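Local structure of Sel1 repeat family protein (Pseudomonas aeruginosa, 6LCH) at residues A[6-11]-A[123-128]; A[61-66]-A[100-105]; A[135-140]-A[166-171]; A[141-144]-A[148-151]; A[175-180]-A[188-193]. The protein probably acts as an immunity protein that neutralises PldB, a phospholipase effector of the type VI secretion system, through a Sel1-repeat helical scaffold. One frame throughout, in Å; residues are numbered along the deposited sequence.

Contact 1 (A[6-11]-A[123-128]); sequences KPFVCV and FLDKAA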
# COMPACT_ATOMS: atom_id res chain seq x y z
N LYS A 6 -22.40 6.98 7.84
CA LYS A 6 -22.95 6.21 6.74
C LYS A 6 -21.81 5.73 5.86
O LYS A 6 -21.00 6.55 5.41
CB LYS A 6 -23.94 7.05 5.92
CG LYS A 6 -24.91 7.87 6.76
CD LYS A 6 -25.62 7.01 7.80
CE LYS A 6 -27.07 7.42 7.94
NZ LYS A 6 -27.47 7.58 9.36
N PRO A 7 -21.72 4.43 5.58
CA PRO A 7 -20.55 3.91 4.86
C PRO A 7 -20.37 4.57 3.50
O PRO A 7 -21.32 4.76 2.74
CB PRO A 7 -20.85 2.41 4.72
CG PRO A 7 -22.31 2.27 4.99
CD PRO A 7 -22.65 3.36 5.95
N PHE A 8 -19.12 4.88 3.19
CA PHE A 8 -18.78 5.58 1.97
C PHE A 8 -19.02 4.70 0.74
O PHE A 8 -18.87 3.48 0.78
CB PHE A 8 -17.32 6.01 2.03
CG PHE A 8 -17.00 6.94 3.17
CD1 PHE A 8 -16.02 6.61 4.09
CD2 PHE A 8 -17.70 8.14 3.34
CE1 PHE A 8 -15.72 7.46 5.14
CE2 PHE A 8 -17.40 9.00 4.38
CZ PHE A 8 -16.41 8.65 5.29
N VAL A 9 -19.41 5.35 -0.36
CA VAL A 9 -19.48 4.66 -1.64
C VAL A 9 -18.06 4.46 -2.15
O VAL A 9 -17.18 5.30 -1.94
CB VAL A 9 -20.33 5.47 -2.64
CG1 VAL A 9 -20.07 5.03 -4.08
CG2 VAL A 9 -21.81 5.35 -2.30
N CYS A 10 -17.81 3.31 -2.79
CA CYS A 10 -16.48 3.00 -3.29
C CYS A 10 -16.21 3.78 -4.57
O CYS A 10 -16.90 3.59 -5.57
CB CYS A 10 -16.34 1.50 -3.54
SG CYS A 10 -14.69 1.03 -4.12
N VAL A 11 -15.21 4.66 -4.53
CA VAL A 11 -14.87 5.50 -5.67
C VAL A 11 -13.40 5.32 -6.00
O VAL A 11 -12.56 5.06 -5.13
CB VAL A 11 -15.20 6.99 -5.41
CG1 VAL A 11 -16.69 7.16 -5.13
CG2 VAL A 11 -14.38 7.53 -4.25
N PHE A 123 -9.44 12.83 9.02
CA PHE A 123 -8.53 12.73 7.89
C PHE A 123 -8.68 11.39 7.18
O PHE A 123 -8.77 11.34 5.95
CB PHE A 123 -7.09 12.96 8.34
CG PHE A 123 -6.73 14.42 8.43
CD1 PHE A 123 -6.78 15.23 7.31
CD2 PHE A 123 -6.35 14.98 9.64
CE1 PHE A 123 -6.46 16.57 7.39
CE2 PHE A 123 -6.03 16.32 9.73
CZ PHE A 123 -6.09 17.12 8.60
N LEU A 124 -8.77 10.30 7.95
CA LEU A 124 -8.94 8.98 7.35
C LEU A 124 -10.25 8.89 6.58
O LEU A 124 -10.29 8.37 5.46
CB LEU A 124 -8.88 7.90 8.42
CG LEU A 124 -7.49 7.41 8.84
CD1 LEU A 124 -7.62 6.28 9.85
CD2 LEU A 124 -6.71 6.94 7.62
N ASP A 125 -11.34 9.38 7.18
CA ASP A 125 -12.64 9.29 6.53
C ASP A 125 -12.70 10.14 5.27
O ASP A 125 -13.23 9.71 4.25
CB ASP A 125 -13.75 9.69 7.51
CG ASP A 125 -14.02 8.62 8.55
OD1 ASP A 125 -14.51 8.96 9.65
OD2 ASP A 125 -13.73 7.44 8.28
N LYS A 126 -12.14 11.36 5.33
CA LYS A 126 -12.11 12.21 4.14
C LYS A 126 -11.30 11.57 3.03
O LYS A 126 -11.74 11.52 1.87
CB LYS A 126 -11.54 13.58 4.50
CG LYS A 126 -11.56 14.58 3.34
CD LYS A 126 -12.96 14.73 2.76
CE LYS A 126 -13.01 15.88 1.76
NZ LYS A 126 -14.19 15.79 0.85
N ALA A 127 -10.11 11.05 3.35
CA ALA A 127 -9.30 10.36 2.36
C ALA A 127 -10.01 9.11 1.83
O ALA A 127 -10.07 8.89 0.62
CB ALA A 127 -7.93 9.99 2.94
N ALA A 128 -10.55 8.29 2.74
CA ALA A 128 -11.37 7.16 2.30
C ALA A 128 -12.58 7.64 1.51
O ALA A 128 -13.03 6.95 0.58
CB ALA A 128 -11.81 6.33 3.51
O HOH W 1 -14.52 4.98 -1.33

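Contact 2 (A[61-66]-A[100-105]); sequences AMHNLA and FYDMGA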
# COMPACT_ATOMS: atom_id res chain seq x y z
N ALA A 61 5.36 13.74 -5.84
CA ALA A 61 6.59 14.37 -5.39
C ALA A 61 6.43 14.97 -4.00
O ALA A 61 7.35 14.88 -3.18
CB ALA A 61 7.04 15.43 -6.39
N MET A 62 5.28 15.59 -3.73
CA MET A 62 5.00 16.11 -2.39
C MET A 62 4.97 14.98 -1.37
O MET A 62 5.53 15.11 -0.27
CB MET A 62 3.67 16.85 -2.38
CG MET A 62 3.66 18.13 -3.17
SD MET A 62 2.13 19.03 -2.92
CE MET A 62 0.95 18.07 -3.82
N HIS A 63 4.31 13.88 -1.71
CA HIS A 63 4.24 12.73 -0.81
C HIS A 63 5.64 12.16 -0.56
O HIS A 63 6.04 11.96 0.59
CB HIS A 63 3.31 11.68 -1.40
CG HIS A 63 3.33 10.37 -0.68
ND1 HIS A 63 2.56 10.12 0.43
CD2 HIS A 63 4.04 9.23 -0.91
CE1 HIS A 63 2.79 8.89 0.85
NE2 HIS A 63 3.68 8.33 0.06
N ASN A 64 6.39 11.89 -1.63
CA ASN A 64 7.71 11.30 -1.47
C ASN A 64 8.65 12.21 -0.69
O ASN A 64 9.40 11.75 0.17
CB ASN A 64 8.32 10.97 -2.83
CG ASN A 64 7.79 9.69 -3.41
OD1 ASN A 64 6.71 9.23 -3.04
ND2 ASN A 64 8.54 9.10 -4.33
N LEU A 65 8.61 13.51 -0.98
CA LEU A 65 9.52 14.44 -0.30
C LEU A 65 9.16 14.56 1.17
O LEU A 65 10.05 14.54 2.03
CB LEU A 65 9.48 15.80 -0.99
CG LEU A 65 10.40 16.86 -0.39
CD1 LEU A 65 11.82 16.33 -0.32
CD2 LEU A 65 10.32 18.15 -1.20
N ALA A 66 7.87 14.68 1.48
CA ALA A 66 7.46 14.80 2.88
C ALA A 66 7.81 13.55 3.67
O ALA A 66 8.14 13.63 4.86
CB ALA A 66 5.97 15.09 2.96
N PHE A 100 -4.86 13.87 2.58
CA PHE A 100 -5.60 13.74 3.83
C PHE A 100 -5.06 12.60 4.68
O PHE A 100 -4.90 12.74 5.90
CB PHE A 100 -7.09 13.54 3.53
CG PHE A 100 -7.73 14.70 2.83
CD1 PHE A 100 -8.15 15.81 3.55
CD2 PHE A 100 -7.91 14.69 1.46
CE1 PHE A 100 -8.74 16.89 2.91
CE2 PHE A 100 -8.51 15.76 0.81
CZ PHE A 100 -8.92 16.86 1.54
N TYR A 101 -4.82 11.44 4.06
CA TYR A 101 -4.22 10.32 4.77
C TYR A 101 -2.89 10.70 5.40
O TYR A 101 -2.61 10.32 6.54
CB TYR A 101 -4.04 9.14 3.81
CG TYR A 101 -3.35 7.93 4.42
CD1 TYR A 101 -1.97 7.75 4.30
CD2 TYR A 101 -4.08 6.96 5.09
CE1 TYR A 101 -1.35 6.65 4.85
CE2 TYR A 101 -3.46 5.85 5.64
CZ TYR A 101 -2.09 5.70 5.52
OH TYR A 101 -1.48 4.59 6.06
N ASP A 102 -2.06 11.44 4.67
CA ASP A 102 -0.74 11.77 5.19
C ASP A 102 -0.82 12.75 6.35
O ASP A 102 -0.04 12.66 7.30
CB ASP A 102 0.14 12.35 4.07
CG ASP A 102 0.41 11.36 2.96
OD1 ASP A 102 0.54 11.81 1.80
OD2 ASP A 102 0.51 10.14 3.22
N MET A 103 -1.76 13.70 6.29
CA MET A 103 -1.86 14.70 7.35
C MET A 103 -2.36 14.09 8.65
O MET A 103 -1.90 14.45 9.73
CB MET A 103 -2.78 15.84 6.91
CG MET A 103 -2.81 16.99 7.90
SD MET A 103 -1.32 17.98 7.86
CE MET A 103 -1.68 19.05 6.47
N GLY A 104 -3.31 13.15 8.56
CA GLY A 104 -3.82 12.51 9.76
C GLY A 104 -2.76 11.73 10.51
O GLY A 104 -2.81 11.62 11.73
N ALA A 105 -1.79 11.17 9.78
CA ALA A 105 -0.65 10.52 10.41
C ALA A 105 0.32 11.52 11.03
O ALA A 105 1.20 11.12 11.80
CB ALA A 105 0.09 9.64 9.40

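Contact 3 (A[135-140]-A[166-171]); sequences ALTELG and APASYE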
# COMPACT_ATOMS: atom_id res chain seq x y z
N ALA A 135 -6.02 4.88 3.08
CA ALA A 135 -6.98 5.23 4.12
C ALA A 135 -8.05 4.16 4.29
O ALA A 135 -8.44 3.84 5.42
CB ALA A 135 -7.61 6.59 3.82
N LEU A 136 -8.53 3.60 3.18
CA LEU A 136 -9.55 2.55 3.28
C LEU A 136 -8.98 1.29 3.91
O LEU A 136 -9.70 0.56 4.61
CB LEU A 136 -10.11 2.23 1.90
CG LEU A 136 -10.96 3.27 1.16
CD1 LEU A 136 -10.94 2.96 -0.32
CD2 LEU A 136 -12.38 3.29 1.68
N THR A 137 -7.70 1.01 3.67
CA THR A 137 -7.06 -0.17 4.25
C THR A 137 -6.87 -0.02 5.76
O THR A 137 -7.08 -0.97 6.51
CB THR A 137 -5.72 -0.41 3.56
OG1 THR A 137 -5.94 -0.60 2.16
CG2 THR A 137 -5.03 -1.64 4.13
N GLU A 138 -6.46 1.17 6.21
CA GLU A 138 -6.29 1.40 7.65
C GLU A 138 -7.63 1.30 8.37
O GLU A 138 -7.72 0.70 9.44
CB GLU A 138 -5.65 2.76 7.91
CG GLU A 138 -5.66 3.18 9.37
CD GLU A 138 -4.70 2.36 10.22
OE1 GLU A 138 -3.71 1.84 9.67
OE2 GLU A 138 -4.95 2.22 11.44
N LEU A 139 -8.68 1.91 7.80
CA LEU A 139 -10.01 1.78 8.38
C LEU A 139 -10.45 0.33 8.42
O LEU A 139 -11.04 -0.13 9.41
CB LEU A 139 -11.01 2.63 7.60
CG LEU A 139 -10.90 4.15 7.76
CD1 LEU A 139 -11.71 4.86 6.69
CD2 LEU A 139 -11.34 4.60 9.14
N GLY A 140 -10.16 -0.42 7.35
CA GLY A 140 -10.43 -1.84 7.36
C GLY A 140 -9.77 -2.56 8.52
O GLY A 140 -10.37 -3.42 9.15
N ALA A 166 -1.77 -3.25 -3.37
CA ALA A 166 -1.36 -4.57 -2.89
C ALA A 166 -1.54 -4.78 -1.39
O ALA A 166 -2.03 -5.87 -1.01
CB ALA A 166 0.09 -4.84 -3.29
N PRO A 167 -1.19 -3.85 -0.50
CA PRO A 167 -1.35 -4.13 0.94
C PRO A 167 -2.78 -4.39 1.36
O PRO A 167 -3.00 -5.00 2.42
CB PRO A 167 -0.79 -2.87 1.61
CG PRO A 167 0.12 -2.28 0.60
CD PRO A 167 -0.54 -2.55 -0.71
N ALA A 168 -3.77 -3.95 0.58
CA ALA A 168 -5.15 -4.28 0.90
C ALA A 168 -5.45 -5.73 0.57
O ALA A 168 -6.13 -6.42 1.34
CB ALA A 168 -6.10 -3.36 0.14
N SER A 169 -4.95 -6.22 -0.57
CA SER A 169 -5.09 -7.63 -0.90
C SER A 169 -4.31 -8.50 0.09
O SER A 169 -4.70 -9.65 0.33
CB SER A 169 -4.61 -7.89 -2.32
OG SER A 169 -5.52 -7.36 -3.28
N TYR A 170 -3.22 -7.97 0.65
CA TYR A 170 -2.51 -8.69 1.71
C TYR A 170 -3.39 -8.83 2.95
O TYR A 170 -3.45 -9.90 3.55
CB TYR A 170 -1.21 -7.96 2.06
CG TYR A 170 -0.40 -8.63 3.16
CD1 TYR A 170 0.58 -9.57 2.86
CD2 TYR A 170 -0.63 -8.32 4.50
CE1 TYR A 170 1.31 -10.18 3.86
CE2 TYR A 170 0.10 -8.94 5.51
CZ TYR A 170 1.06 -9.86 5.18
OH TYR A 170 1.79 -10.47 6.18
N GLU A 171 -4.07 -7.75 3.34
CA GLU A 171 -4.98 -7.81 4.48
C GLU A 171 -6.14 -8.75 4.20
O GLU A 171 -6.71 -9.33 5.14
CB GLU A 171 -5.50 -6.42 4.82
CG GLU A 171 -4.43 -5.45 5.29
CD GLU A 171 -3.73 -5.92 6.55
OE1 GLU A 171 -4.43 -6.28 7.52
OE2 GLU A 171 -2.48 -5.92 6.57

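Contact 4 (A[141-144]-A[148-151]); sequences KFYI and KKKD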
# COMPACT_ATOMS: atom_id res chain seq x y z
N LYS A 141 -8.52 -2.18 8.83
CA LYS A 141 -7.81 -2.82 9.93
C LYS A 141 -8.44 -2.51 11.28
O LYS A 141 -8.49 -3.37 12.16
CB LYS A 141 -6.34 -2.41 9.90
CG LYS A 141 -5.54 -3.10 8.81
CD LYS A 141 -4.45 -2.21 8.23
CE LYS A 141 -3.28 -2.06 9.18
NZ LYS A 141 -2.08 -1.49 8.50
N PHE A 142 -8.92 -1.27 11.46
CA PHE A 142 -9.57 -0.91 12.71
C PHE A 142 -10.93 -1.59 12.83
O PHE A 142 -11.31 -2.07 13.91
CB PHE A 142 -9.72 0.61 12.81
CG PHE A 142 -10.48 1.08 14.02
CD1 PHE A 142 -9.84 1.26 15.24
CD2 PHE A 142 -11.84 1.36 13.94
CE1 PHE A 142 -10.54 1.69 16.35
CE2 PHE A 142 -12.55 1.79 15.06
CZ PHE A 142 -11.90 1.96 16.26
N TYR A 143 -11.68 -1.65 11.73
CA TYR A 143 -13.04 -2.16 11.78
C TYR A 143 -13.07 -3.68 11.91
O TYR A 143 -13.93 -4.23 12.60
CB TYR A 143 -13.81 -1.73 10.53
CG TYR A 143 -14.24 -0.29 10.57
CD1 TYR A 143 -14.73 0.27 11.75
CD2 TYR A 143 -14.17 0.51 9.44
CE1 TYR A 143 -15.13 1.59 11.79
CE2 TYR A 143 -14.56 1.83 9.48
CZ TYR A 143 -15.04 2.37 10.66
OH TYR A 143 -15.44 3.68 10.70
N ILE A 144 -12.16 -4.38 11.23
CA ILE A 144 -12.19 -5.84 11.25
C ILE A 144 -11.83 -6.36 12.64
O ILE A 144 -12.54 -7.20 13.20
CB ILE A 144 -11.26 -6.42 10.17
CG1 ILE A 144 -11.78 -6.09 8.78
CG2 ILE A 144 -11.13 -7.93 10.33
CD1 ILE A 144 -10.73 -6.25 7.70
N LYS A 148 -15.69 -4.19 16.35
CA LYS A 148 -16.37 -5.40 15.90
C LYS A 148 -17.20 -5.15 14.65
O LYS A 148 -18.28 -5.72 14.48
CB LYS A 148 -17.22 -5.98 17.02
CG LYS A 148 -16.40 -6.47 18.21
CD LYS A 148 -15.05 -7.03 17.78
CE LYS A 148 -14.32 -7.69 18.94
NZ LYS A 148 -14.33 -6.84 20.17
N LYS A 149 -16.71 -4.28 13.77
CA LYS A 149 -17.38 -3.99 12.51
C LYS A 149 -16.65 -4.66 11.35
O LYS A 149 -16.14 -3.99 10.45
CB LYS A 149 -17.45 -2.48 12.28
CG LYS A 149 -18.10 -1.72 13.43
CD LYS A 149 -18.95 -0.60 12.89
CE LYS A 149 -20.02 -1.14 11.95
NZ LYS A 149 -20.47 -0.12 10.97
N LYS A 150 -16.60 -6.00 11.38
CA LYS A 150 -15.84 -6.75 10.38
C LYS A 150 -16.34 -6.47 8.97
O LYS A 150 -15.55 -6.38 8.03
CB LYS A 150 -15.92 -8.24 10.70
CG LYS A 150 -15.82 -9.15 9.49
CD LYS A 150 -17.17 -9.77 9.16
CE LYS A 150 -17.20 -10.28 7.72
NZ LYS A 150 -18.50 -10.92 7.38
N ASP A 151 -17.66 -6.33 8.80
CA ASP A 151 -18.20 -6.22 7.45
C ASP A 151 -17.84 -4.89 6.80
O ASP A 151 -17.55 -4.83 5.60
CB ASP A 151 -19.71 -6.40 7.47
CG ASP A 151 -20.38 -5.79 6.26
OD1 ASP A 151 -20.91 -4.66 6.38
OD2 ASP A 151 -20.37 -6.43 5.19

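Contact 5 (A[175-180]-A[188-193]); sequences YYKIVE and VYYQVS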
# COMPACT_ATOMS: atom_id res chain seq x y z
N TYR A 175 -6.92 -11.83 6.49
CA TYR A 175 -8.26 -12.02 7.03
C TYR A 175 -8.73 -13.46 6.84
O TYR A 175 -9.17 -14.11 7.80
CB TYR A 175 -9.25 -11.06 6.38
CG TYR A 175 -10.68 -11.36 6.74
CD1 TYR A 175 -11.20 -10.96 7.96
CD2 TYR A 175 -11.50 -12.07 5.87
CE1 TYR A 175 -12.51 -11.24 8.31
CE2 TYR A 175 -12.81 -12.35 6.21
CZ TYR A 175 -13.31 -11.94 7.43
OH TYR A 175 -14.61 -12.22 7.77
N TYR A 176 -8.65 -13.96 5.61
CA TYR A 176 -9.15 -15.30 5.33
C TYR A 176 -8.35 -16.37 6.06
O TYR A 176 -8.91 -17.35 6.55
CB TYR A 176 -9.15 -15.56 3.83
CG TYR A 176 -10.39 -15.03 3.17
CD1 TYR A 176 -11.61 -15.64 3.39
CD2 TYR A 176 -10.34 -13.90 2.37
CE1 TYR A 176 -12.76 -15.15 2.81
CE2 TYR A 176 -11.49 -13.40 1.79
CZ TYR A 176 -12.69 -14.03 2.01
OH TYR A 176 -13.85 -13.56 1.44
N LYS A 177 -7.03 -16.19 6.13
CA LYS A 177 -6.19 -17.14 6.85
C LYS A 177 -6.53 -17.17 8.33
O LYS A 177 -6.65 -18.24 8.93
CB LYS A 177 -4.72 -16.78 6.65
CG LYS A 177 -3.77 -17.66 7.44
CD LYS A 177 -2.32 -17.23 7.25
CE LYS A 177 -2.04 -15.94 7.98
NZ LYS A 177 -0.59 -15.63 8.01
N ILE A 178 -6.70 -16.00 8.93
CA ILE A 178 -6.73 -15.86 10.39
C ILE A 178 -8.15 -15.84 10.94
O ILE A 178 -8.45 -16.51 11.92
CB ILE A 178 -5.94 -14.59 10.79
CG1 ILE A 178 -4.46 -14.79 10.47
CG2 ILE A 178 -6.10 -14.29 12.25
CD1 ILE A 178 -3.75 -13.53 10.06
N VAL A 179 -9.06 -15.08 10.31
CA VAL A 179 -10.41 -14.96 10.86
C VAL A 179 -11.28 -16.13 10.40
O VAL A 179 -12.07 -16.67 11.19
CB VAL A 179 -11.02 -13.60 10.48
CG1 VAL A 179 -12.44 -13.47 11.04
CG2 VAL A 179 -10.15 -12.47 11.00
N GLU A 180 -11.16 -16.54 9.14
CA GLU A 180 -12.03 -17.56 8.57
C GLU A 180 -11.36 -18.91 8.42
O GLU A 180 -12.03 -19.88 8.04
CB GLU A 180 -12.56 -17.09 7.21
CG GLU A 180 -13.33 -15.78 7.27
CD GLU A 180 -14.65 -15.85 6.52
OE1 GLU A 180 -15.48 -16.71 6.86
OE2 GLU A 180 -14.85 -15.03 5.60
N VAL A 188 -5.13 -17.32 -2.43
CA VAL A 188 -5.53 -16.61 -3.65
C VAL A 188 -5.26 -15.12 -3.49
O VAL A 188 -4.73 -14.46 -4.40
CB VAL A 188 -7.01 -16.89 -3.97
CG1 VAL A 188 -7.53 -15.89 -5.01
CG2 VAL A 188 -7.18 -18.32 -4.46
N TYR A 189 -5.60 -14.56 -2.33
CA TYR A 189 -5.50 -13.12 -2.12
C TYR A 189 -4.07 -12.68 -1.85
O TYR A 189 -3.68 -11.57 -2.24
CB TYR A 189 -6.42 -12.70 -0.98
CG TYR A 189 -7.82 -12.40 -1.46
CD1 TYR A 189 -8.92 -13.06 -0.93
CD2 TYR A 189 -8.03 -11.47 -2.46
CE1 TYR A 189 -10.20 -12.78 -1.38
CE2 TYR A 189 -9.29 -11.19 -2.92
CZ TYR A 189 -10.37 -11.84 -2.37
OH TYR A 189 -11.63 -11.54 -2.84
N TYR A 190 -3.28 -13.50 -1.15
CA TYR A 190 -1.86 -13.21 -1.03
C TYR A 190 -1.20 -13.15 -2.40
O TYR A 190 -0.34 -12.29 -2.65
CB TYR A 190 -1.16 -14.25 -0.16
CG TYR A 190 -1.36 -14.11 1.34
CD1 TYR A 190 -0.94 -12.98 2.02
CD2 TYR A 190 -1.96 -15.13 2.06
CE1 TYR A 190 -1.12 -12.86 3.39
CE2 TYR A 190 -2.15 -15.02 3.43
CZ TYR A 190 -1.72 -13.90 4.09
OH TYR A 190 -1.92 -13.81 5.45
N GLN A 191 -1.60 -14.04 -3.31
CA GLN A 191 -1.01 -14.05 -4.64
C GLN A 191 -1.41 -12.80 -5.42
O GLN A 191 -0.57 -12.17 -6.06
CB GLN A 191 -1.43 -15.31 -5.40
CG GLN A 191 -0.55 -15.59 -6.62
CD GLN A 191 -1.15 -16.61 -7.57
OE1 GLN A 191 -2.36 -16.81 -7.60
NE2 GLN A 191 -0.30 -17.25 -8.35
N VAL A 192 -2.70 -12.43 -5.36
CA VAL A 192 -3.14 -11.19 -6.00
C VAL A 192 -2.34 -10.01 -5.48
O VAL A 192 -1.96 -9.11 -6.24
CB VAL A 192 -4.66 -10.99 -5.78
CG1 VAL A 192 -5.06 -9.56 -6.09
CG2 VAL A 192 -5.45 -11.97 -6.63
N SER A 193 -2.06 -10.00 -4.18
CA SER A 193 -1.23 -8.96 -3.59
C SER A 193 0.14 -8.91 -4.25
O SER A 193 0.65 -7.82 -4.55
CB SER A 193 -1.09 -9.20 -2.09
OG SER A 193 -0.36 -8.16 -1.46
O HOH W 2 -1.31 -12.75 7.64

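Contact 1 (A[6-11]-A[123-128])
The ring of Phe8 overlaps Asp125 on the first turn of helix 123-129, packing an N-terminal extended segment against the helical solenoid built by the Sel1 repeats. The ring meets backbone and side chain of the aspartate at once. CE1 of Phe8 lies 3.5 Å from the backbone O of Asp125, and CZ of Phe8 comes within 3.6 Å of CB of Asp125. The two side chains run at roughly a right angle, with ring and carboxylate planes 62° apart, and CG of Asp125 sits at the ring edge, in its plane. It is a van der Waals contact of the ring with the carbonyl oxygen and the CB of the aspartate. The ring also reaches the next turn of the helix, where CD1 of Phe8 stands 4.3 Å from CB of Ala128. The first torsion explains the reach: chi1 of -61°, with CG of Phe8 anti to its carbonyl carbon, carries the ring from the extended chain toward the helix.

The segment is held to its surroundings by other means as well. Its Cys10 forms a disulfide with Cys159 of helix 150-162, and the backbone N of Phe8 bonds to the hydroxyl of Tyr156 on that same helix. Ala128 in turn packs on Leu136 and Leu139 of helix 133-146. Water completes the join close to the end of helix 123-129. A single molecule donates to O of Val9 at 2.7 Å and to O of Ala128 at 3.1 Å, and accepts a longer bond, 3.3 Å, from N of Val11.

Contact 2 (A[61-66]-A[100-105])
Within the Sel1-repeat solenoid, helices 59-70 and 97-107 are bridged by a histidine-carboxylate hydrogen bond between His63 and Asp102, a good illustration of how one polar pair can span two helices whose backbones stay apart. The nearest CA atoms, those of His63 and Asp102 themselves, are 7.9 Å from each other. ND1 of His63 donates to OD1 of Asp102 over 3.0 Å, and the bond is nearly straight at 172°. The acceptor lies practically in the imidazole plane, whereas the donor approaches OD1 on its syn side and 32° out of the carboxylate plane. CG of His63 is anti to its backbone N (chi1 171°), which swings the ring across the gap.

The aspartate is the buried member of the pair. Its second oxygen, OD2, accepts a hydrogen bond from NE2 of Gln98, one turn earlier on the same helix, so the carboxylate is gripped through both oxygens and its rotation is restrained. Tyr88 and Met91 of helix 81-93 pack on its side chain. A carboxylate placed here would probably stabilise a proton on the imidazole. Beside the bond, CE1 of His63 rests 3.5 Å from OD2 of Asp102.

Contact 3 (A[135-140]-A[166-171])
Helix segments 135-140 and 166-171 run nearly parallel, their axes inclined by only 20° and 9.7 Å apart at closest approach, and the backbones come nearest where CA of Thr137 lies 5.6 Å from CA of Ala168. Such proximity is possible because small residues face each other, and Thr137 carries the contact through both branches of its side chain. OG1 of Thr137 sits 3.4 Å from CB of Ala168, while CG2 of Thr137 reaches across toward the partner helix and touches CG of Glu171 at 4.0 Å. The same methyl skirts the backbone O of Pro167 at 4.3 Å. Its placement follows from the first torsion, -59°, which sets CG2 anti to the backbone N and leaves OG1 anti to the carbonyl carbon. Glu171 offers its aliphatic root, and the side chain bends at chi2 beyond CG, crossing Thr137 at about a right angle.

The threonine hydroxyl has its polar partner within its own helix. OG1 of Thr137 is hydrogen-bonded to the backbone O of Pro133, one turn back, so it can lie against a methyl group without a polar atom being left unanswered in this buried position. Ala160 of the intervening helix 150-162 packs on both Thr137 and Ala168. The example shows a general feature of Sel1 repeats, relatives of the tetratricopeptide repeat: the first helices of successive repeats stack nearly in parallel, and the second helix of the earlier repeat packs between them.

Contact 4 (A[141-144]-A[148-151])
Tyr143 and Lys149 lie side by side and point the same way, meeting across the tight turn that joins helices 133-146 and 150-162. The closest side-chain approach is made by CB of Tyr143, 3.2 Å from the backbone O of Lys149. Further out, CD1 of the tyrosine ring rests 3.9 Å from CB of Lys149. The ammonium group adds little: NZ of Lys149 is 6.0 Å from the centroid of the Tyr143 ring, at most a weak cation-pi attraction. Ile144 adds a second contact, its CG1 resting 3.9 Å from the backbone O of Lys150, a methylene against a carbonyl oxygen. It is chi1 of -67°, setting CG1 of Ile144 anti to the carbonyl carbon, that presents this branch to the oxygen.

The backbone brings these groups together. The first helix widens into a pi-type turn at 142-144, and the chain doubles back so sharply that CA of Ile144 and CA of Lys150 are 3.9 Å apart. Lys149 then takes the N-cap position of the next helix.

Beyond the turn, Tyr143 packs on Leu152 and Tyr156, and Ile144 on Leu154 and Thr157, all of helix 150-162. Tyr175 of helix 166-178 touches Ile144 and Lys150, placing this helical hairpin against the following repeat.

Contact 5 (A[175-180]-A[188-193])
Tyr190 loses the most surface in this contact, followed by Tyr176 and Tyr189, and the three tyrosines join helices 166-178 and 183-195, the two helices of one Sel1 repeat. Tyr176 and Tyr189 meet rim to rim. Their ring planes are only 11° apart, yet the centroids are separated by 5.7 Å and neither ring covers the face of the other, so this is no offset stack. CE2 of Tyr176 approaches CE1 of Tyr189 to 3.5 Å, and CD2 of Tyr176 lies 3.7 Å from CD1 of Tyr189. One face of Tyr176 is occupied by its neighbour in sequence, with CD2 of Tyr175 above the ring centre.

Tyr190 reaches across with its hydroxyl end. CE of Lys177 lies 3.3 Å from OH of Tyr190, near the ring plane, and the lysine chain crosses the tyrosine at about a right angle. That chain leaves with CG anti to the backbone N (chi1 176°), then bends at chi3, turning its amino group beside the phenol. A water accepts from NZ of Lys177 at 3.0 Å and also bonds to OH of Tyr190. Tyr170, edge-to-face, and Phe204 of helix 199-208 help to fix the Tyr190 ring.

The helix pair is thus closed by aromatic rims on one side and by a water bridge on the other, where the nearby ammonium group would probably make the Tyr190 hydroxyl somewhat more acidic.

From the N terminus, contact 1 closes the longest loop, bringing 6-11 back to helix 123-129, and contact 2 is nested within it. Phe123 and Ala127 pack on 100-105, so these two contacts touch. Contact 3 opens only after contact 1 has closed, but helix 123-129 packs directly on helix 133-146, with Ala127 against Ala135. Inside the loop of contact 3 lies contact 4, the turn between helices 133-146 and 150-162. Contact 5 follows in series and shares helix 166-178 with contact 3, where O of Ala166 probably accepts a bond from OG of Ser193. None cross. Contacts 2 and 5, about 28 Å apart between centres, lie on opposite sides of the chain's centre.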